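Local atomic coordinates of xylose isomerase domain protein TIM barrel (Planctomyces limnophilus, PDB entry 3TVA), a protein that has a xylose isomerase-like TIM-barrel fold, binds a magnesium ion and may act as an isomerase. Residues T47-R50 with E51-Q54; V220-R223 with G224-G228. All blocks are in the same frame, centred on the assembly; numbering follows the deposited sequence. Where two conformers were deposited one is given.

Interaction 1. Residues T47-R50 with E51-Q54; sequences TRTR and EHAQ
Thr49 OG1 is met by two side chains of the first helical turn: it hydrogen-bonds His52 ND1 at 2.9 Å and lies 3.3 Å from Glu51 OE2, a weak contact that may compete for the hydroxyl proton, since either OG1 or ND1 could donate in the first bond. Thr49 is the N-cap of helix 50-62, and the pairing shows how a cap can act through side chains. The hydroxyl sits between its own backbone N and carbonyl carbon (chi1 69°), which turns it over the start of the helix and places it at the edge of the imidazole. Glu51 reaches the same oxygen by bending at chi2, its chain folding back across the threonine. Thr47 CA stands over the ring centre at 3.8 Å from the centroid, only 4° off the normal, a CH-pi contact, while Thr47 CG2 touches His52 NE2 at 3.9 Å. Thr47 OG1 is hydrogen-bonded to Asp20 OD1 and His44 O. Behind the cap the helical bonds begin, Ala53 N to Thr49 O at 2.9 Å and Gln54 N to Arg50 O at 3.0 Å. Farther along, Gln54 NE2 lies over one face of the guanidinium of Arg50, whose chain is extended, 3.9 Å from Arg50 NE. Ala53 packs inward on Phe110 and Trp113 of helix 97-114. With one face covered by Thr47 and ND1 bonded to the N-cap residue, the His52 ring is probably restrained from turning, and the carboxylate of Glu51 near the helix N-terminus would probably interact favourably with the helix dipole.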
ATOM      1  N   THR A  47      13.026 -13.297 -10.426  1.00 33.52           N
ATOM      2  CA  THR A  47      12.305 -14.199  -9.514  1.00 32.63           C
ATOM      3  C   THR A  47      10.787 -14.242  -9.717  1.00 35.00           C
ATOM      4  O   THR A  47      10.038 -14.634  -8.828  1.00 36.94           O
ATOM      5  CB  THR A  47      12.767 -14.083  -8.046  1.00 37.44           C
ATOM      6  OG1 THR A  47      12.808 -12.709  -7.657  1.00 37.21           O
ATOM      7  CG2 THR A  47      14.193 -14.686  -7.905  1.00 33.84           C
ATOM      8  N   ARG A  48      10.345 -13.639 -10.810  1.00 30.26           N
ATOM      9  CA  ARG A  48       8.934 -13.422 -11.102  1.00 28.20           C
ATOM     10  C   ARG A  48       8.204 -14.445 -11.990  1.00 29.69           C
ATOM     11  O   ARG A  48       7.086 -14.177 -12.434  1.00 29.23           O
ATOM     12  CB  ARG A  48       8.765 -12.030 -11.699  1.00 30.07           C
ATOM     13  CG  ARG A  48       7.677 -11.207 -11.092  1.00 34.85           C
ATOM     14  CD  ARG A  48       7.684  -9.841 -11.777  1.00 37.10           C
ATOM     15  NE  ARG A  48       8.284  -8.827 -10.926  1.00 39.04           N
ATOM     16  CZ  ARG A  48       8.786  -7.678 -11.362  1.00 35.48           C
ATOM     17  NH1 ARG A  48       8.790  -7.399 -12.659  1.00 32.56           N
ATOM     18  NH2 ARG A  48       9.291  -6.817 -10.488  1.00 37.76           N
ATOM     19  N   THR A  49       8.833 -15.561 -12.339  1.00 28.54           N
ATOM     20  CA  THR A  49       8.197 -16.478 -13.285  1.00 26.19           C
ATOM     21  C   THR A  49       7.055 -17.282 -12.664  1.00 23.48           C
ATOM     22  O   THR A  49       6.847 -17.256 -11.456  1.00 20.07           O
ATOM     23  CB  THR A  49       9.219 -17.495 -13.843  1.00 30.37           C
ATOM     24  OG1 THR A  49       9.618 -18.392 -12.795  1.00 28.95           O
ATOM     25  CG2 THR A  49      10.439 -16.773 -14.397  1.00 30.24           C
ATOM     26  N   ARG A  50       6.375 -18.065 -13.494  1.00 20.11           N
ATOM     27  CA  ARG A  50       5.300 -18.915 -13.027  1.00 26.91           C
ATOM     28  C   ARG A  50       5.810 -19.961 -12.024  1.00 23.62           C
ATOM     29  O   ARG A  50       5.140 -20.275 -11.048  1.00 20.83           O
ATOM     30  CB  ARG A  50       4.641 -19.615 -14.209  1.00 31.85           C
ATOM     31  CG  ARG A  50       3.380 -20.364 -13.827  1.00 36.57           C
ATOM     32  CD  ARG A  50       2.820 -21.143 -15.014  1.00 46.98           C
ATOM     33  NE  ARG A  50       1.506 -21.700 -14.717  0.78 53.83           N
ATOM     34  CZ  ARG A  50       1.059 -22.863 -15.183  0.61 61.94           C
ATOM     35  NH1 ARG A  50       1.826 -23.608 -15.973  0.64 65.92           N
ATOM     36  NH2 ARG A  50      -0.155 -23.287 -14.857  0.65 63.80           N
ATOM     37  N   GLU A  51       7.007 -20.479 -12.272  1.00 21.46           N
ATOM     38  CA  GLU A  51       7.593 -21.495 -11.403  1.00 28.69           C
ATOM     39  C   GLU A  51       7.909 -20.906 -10.025  1.00 25.50           C
ATOM     40  O   GLU A  51       7.715 -21.576  -9.011  1.00 25.64           O
ATOM     41  CB  GLU A  51       8.839 -22.111 -12.051  1.00 32.57           C
ATOM     42  CG  GLU A  51       8.555 -22.886 -13.343  1.00 52.21           C
ATOM     43  CD  GLU A  51       8.147 -21.995 -14.540  1.00 66.02           C
ATOM     44  OE1 GLU A  51       7.260 -22.423 -15.318  1.00 76.31           O
ATOM     45  OE2 GLU A  51       8.707 -20.881 -14.712  1.00 60.65           O
ATOM     46  N   HIS A  52       8.395 -19.661  -9.997  1.00 19.63           N
ATOM     47  CA  HIS A  52       8.583 -18.926  -8.741  1.00 18.61           C
ATOM     48  C   HIS A  52       7.266 -18.620  -8.028  1.00 20.25           C
ATOM     49  O   HIS A  52       7.202 -18.636  -6.801  1.00 19.19           O
ATOM     50  CB  HIS A  52       9.342 -17.614  -8.967  1.00 19.66           C
ATOM     51  CG  HIS A  52      10.795 -17.803  -9.259  1.00 23.73           C
ATOM     52  ND1 HIS A  52      11.302 -17.798 -10.543  1.00 26.67           N
ATOM     53  CD2 HIS A  52      11.847 -18.040  -8.437  1.00 25.58           C
ATOM     54  CE1 HIS A  52      12.606 -18.014 -10.497  1.00 26.61           C
ATOM     55  NE2 HIS A  52      12.962 -18.159  -9.233  1.00 26.82           N
ATOM     56  N   ALA A  53       6.221 -18.320  -8.793  1.00 18.08           N
ATOM     57  CA  ALA A  53       4.944 -17.988  -8.183  1.00 21.66           C
ATOM     58  C   ALA A  53       4.388 -19.221  -7.497  1.00 22.16           C
ATOM     59  O   ALA A  53       3.806 -19.138  -6.413  1.00 25.00           O
ATOM     60  CB  ALA A  53       3.956 -17.476  -9.223  1.00 16.84           C
ATOM     61  N   GLN A  54       4.563 -20.365  -8.137  1.00 18.43           N
ATOM     62  CA  GLN A  54       4.018 -21.601  -7.594  1.00 26.03           C
ATOM     63  C   GLN A  54       4.771 -22.025  -6.334  1.00 22.44           C
ATOM     64  O   GLN A  54       4.165 -22.515  -5.389  1.00 20.69           O
ATOM     65  CB  GLN A  54       4.005 -22.701  -8.666  1.00 35.56           C
ATOM     66  CG  GLN A  54       2.940 -22.405  -9.737  1.00 47.66           C
ATOM     67  CD  GLN A  54       2.973 -23.343 -10.929  1.00 55.95           C
ATOM     68  OE1 GLN A  54       4.041 -23.685 -11.445  1.00 56.61           O
ATOM     69  NE2 GLN A  54       1.792 -23.751 -11.385  1.00 60.11           N
TER

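Interaction 2. Residues V220-R223 with G224-G228; sequences VNER and GKSWG
Glu222 O accepts two backbone bonds, from Lys225 N at 2.9 Å and from Ser226 N at 2.8 Å, and the first of these closes a type II beta turn over residues 222-225. The two donors arrive differently: Ser226 N lies in the carbonyl plane, whereas Lys225 N stands 42° out of it. The second bond spans one residue more and draws the chain in beyond the turn. Gly224 occupies the third position with a positive phi of 78°, where a beta carbon would clash with Arg223 O, so the tight bend illustrates the usual reason for glycine at this place. A side-chain bond supports the backbone pair. Ser226 OG donates to Glu222 OE1 at 3.0 Å, meeting the carboxylate from above its plane rather than along its rim, and Ser226 CB approaches the same oxygen at 3.3 Å. Glu222 reaches it with CG anti to its own carbonyl carbon (chi1 -63°) and the chain extended from there. Glu222 CB packs against Ser226 OG and CB. With an alanine here in place of Glu222, the Ser226 hydroxyl is likely to lose this acceptor and be set free to turn. Outward from the turn, the extended Arg223 hydrogen-bonds Ala218 O through NE, and the ring of Trp227, farther along the same loop, meets that of Tyr191 and packs on Ile82 and Thr85 of helix 82-88. On the exposed flank Lys225, bent at chi3, reaches the 3-10 segment 220-222, with its CE set 3.1 Å from Asn221 O.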
ATOM      1  N   VAL A 220       5.289  22.980  10.969  1.00 50.83           N
ATOM      2  CA  VAL A 220       4.243  23.566  10.121  1.00 54.97           C
ATOM      3  C   VAL A 220       4.766  24.165   8.822  1.00 54.54           C
ATOM      4  O   VAL A 220       4.222  23.905   7.742  1.00 53.66           O
ATOM      5  CB  VAL A 220       3.457  24.671  10.858  1.00 63.96           C
ATOM      6  CG1 VAL A 220       2.374  25.247   9.947  1.00 62.69           C
ATOM      7  CG2 VAL A 220       2.848  24.132  12.144  1.00 67.79           C
ATOM      8  N   ASN A 221       5.823  24.963   8.942  0.52 54.93           N
ATOM      9  CA  ASN A 221       6.427  25.637   7.800  0.52 56.72           C
ATOM     10  C   ASN A 221       7.154  24.688   6.851  0.52 55.76           C
ATOM     11  O   ASN A 221       7.410  25.037   5.705  0.52 57.63           O
ATOM     12  CB  ASN A 221       7.377  26.740   8.276  0.52 60.68           C
ATOM     13  CG  ASN A 221       8.416  26.233   9.260  0.52 62.15           C
ATOM     14  OD1 ASN A 221       8.090  25.871  10.391  0.52 62.92           O
ATOM     15  ND2 ASN A 221       9.674  26.213   8.835  0.52 62.26           N
ATOM     16  N   GLU A 222       7.486  23.494   7.332  1.00 52.04           N
ATOM     17  CA  GLU A 222       8.167  22.486   6.510  1.00 47.41           C
ATOM     18  C   GLU A 222       7.245  21.443   5.849  1.00 43.28           C
ATOM     19  O   GLU A 222       7.716  20.560   5.130  1.00 43.31           O
ATOM     20  CB  GLU A 222       9.265  21.782   7.309  1.00 48.98           C
ATOM     21  CG  GLU A 222      10.388  22.706   7.756  1.00 59.68           C
ATOM     22  CD  GLU A 222      11.466  21.971   8.535  1.00 72.20           C
ATOM     23  OE1 GLU A 222      11.600  20.738   8.361  1.00 74.02           O
ATOM     24  OE2 GLU A 222      12.182  22.626   9.327  1.00 79.61           O
ATOM     25  N   ARG A 223       5.944  21.520   6.101  1.00 37.67           N
ATOM     26  CA  ARG A 223       5.034  20.514   5.565  1.00 38.37           C
ATOM     27  C   ARG A 223       4.970  20.551   4.043  1.00 38.77           C
ATOM     28  O   ARG A 223       4.859  21.622   3.448  1.00 40.51           O
ATOM     29  CB  ARG A 223       3.648  20.645   6.193  1.00 39.42           C
ATOM     30  CG  ARG A 223       3.704  20.381   7.674  1.00 40.92           C
ATOM     31  CD  ARG A 223       2.361  20.300   8.337  1.00 40.44           C
ATOM     32  NE  ARG A 223       2.557  20.293   9.780  1.00 45.23           N
ATOM     33  CZ  ARG A 223       1.581  20.272  10.678  1.00 48.94           C
ATOM     34  NH1 ARG A 223       0.313  20.242  10.287  1.00 49.82           N
ATOM     35  NH2 ARG A 223       1.880  20.278  11.970  1.00 50.26           N
ATOM     36  N   GLY A 224       5.066  19.382   3.415  1.00 35.47           N
ATOM     37  CA  GLY A 224       5.112  19.309   1.965  1.00 31.83           C
ATOM     38  C   GLY A 224       6.481  19.673   1.410  1.00 37.26           C
ATOM     39  O   GLY A 224       6.694  19.682   0.200  1.00 40.84           O
ATOM     40  N   LYS A 225       7.419  19.972   2.300  1.00 38.26           N
ATOM     41  CA  LYS A 225       8.784  20.300   1.897  1.00 43.81           C
ATOM     42  C   LYS A 225       9.777  19.297   2.481  1.00 43.94           C
ATOM     43  O   LYS A 225      10.523  18.651   1.744  1.00 45.48           O
ATOM     44  CB  LYS A 225       9.130  21.753   2.221  1.00 48.43           C
ATOM     45  CG  LYS A 225       8.304  22.729   1.387  1.00 53.95           C
ATOM     46  CD  LYS A 225       8.795  24.153   1.506  0.76 60.13           C
ATOM     47  CE  LYS A 225       8.617  24.648   2.915  0.74 64.26           C
ATOM     48  NZ  LYS A 225       8.926  26.097   3.067  0.72 70.12           N
ATOM     49  N   SER A 226       9.821  19.217   3.806  1.00 39.59           N
ATOM     50  CA  SER A 226      10.535  18.146   4.487  1.00 34.25           C
ATOM     51  C   SER A 226       9.589  16.991   4.822  1.00 31.98           C
ATOM     52  O   SER A 226       8.406  17.202   5.136  1.00 29.76           O
ATOM     53  CB  SER A 226      11.179  18.666   5.764  1.00 34.62           C
ATOM     54  OG  SER A 226      11.960  19.816   5.491  1.00 42.70           O
ATOM     55  N   TRP A 227      10.106  15.768   4.737  1.00 28.00           N
ATOM     56  CA  TRP A 227       9.352  14.592   5.152  1.00 26.70           C
ATOM     57  C   TRP A 227       8.950  14.752   6.616  1.00 27.72           C
ATOM     58  O   TRP A 227       9.700  15.321   7.404  1.00 25.25           O
ATOM     59  CB  TRP A 227      10.227  13.341   5.061  1.00 26.67           C
ATOM     60  CG  TRP A 227      10.465  12.763   3.677  1.00 28.24           C
ATOM     61  CD1 TRP A 227      11.685  12.562   3.062  1.00 28.48           C
ATOM     62  CD2 TRP A 227       9.472  12.270   2.764  1.00 24.92           C
ATOM     63  NE1 TRP A 227      11.499  11.987   1.824  1.00 28.53           N
ATOM     64  CE2 TRP A 227      10.153  11.801   1.616  1.00 26.56           C
ATOM     65  CE3 TRP A 227       8.070  12.190   2.801  1.00 27.32           C
ATOM     66  CZ2 TRP A 227       9.481  11.260   0.518  1.00 26.29           C
ATOM     67  CZ3 TRP A 227       7.402  11.649   1.710  1.00 27.53           C
ATOM     68  CH2 TRP A 227       8.109  11.188   0.583  1.00 25.20           C
ATOM     69  N   GLY A 228       7.783  14.228   6.985  1.00 28.14           N
ATOM     70  CA  GLY A 228       7.513  13.966   8.388  1.00 30.04           C
ATOM     71  C   GLY A 228       8.345  12.758   8.815  1.00 30.49           C
ATOM     72  O   GLY A 228       9.206  12.294   8.067  1.00 31.81           O
TER

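In the fold
Both examples are local closures within the same barrel domain, lying on opposite sides of the chain's centre with their own centres 41 Å apart, and neither belongs to the magnesium site. Interaction 1 is partly buried: it starts the helix that follows strand 37-41, and one flank is covered by helix 97-114. Interaction 2 is a surface contact within the loop between strands 207-216 and 229-231. The chemistry differs accordingly. At the helix start, side-chain bonds and ring packing add to the first backbone bonds of the helix; where the chain simply reverses, one backbone carbonyl carries the closure and a single hydroxyl-carboxylate bond supplements it.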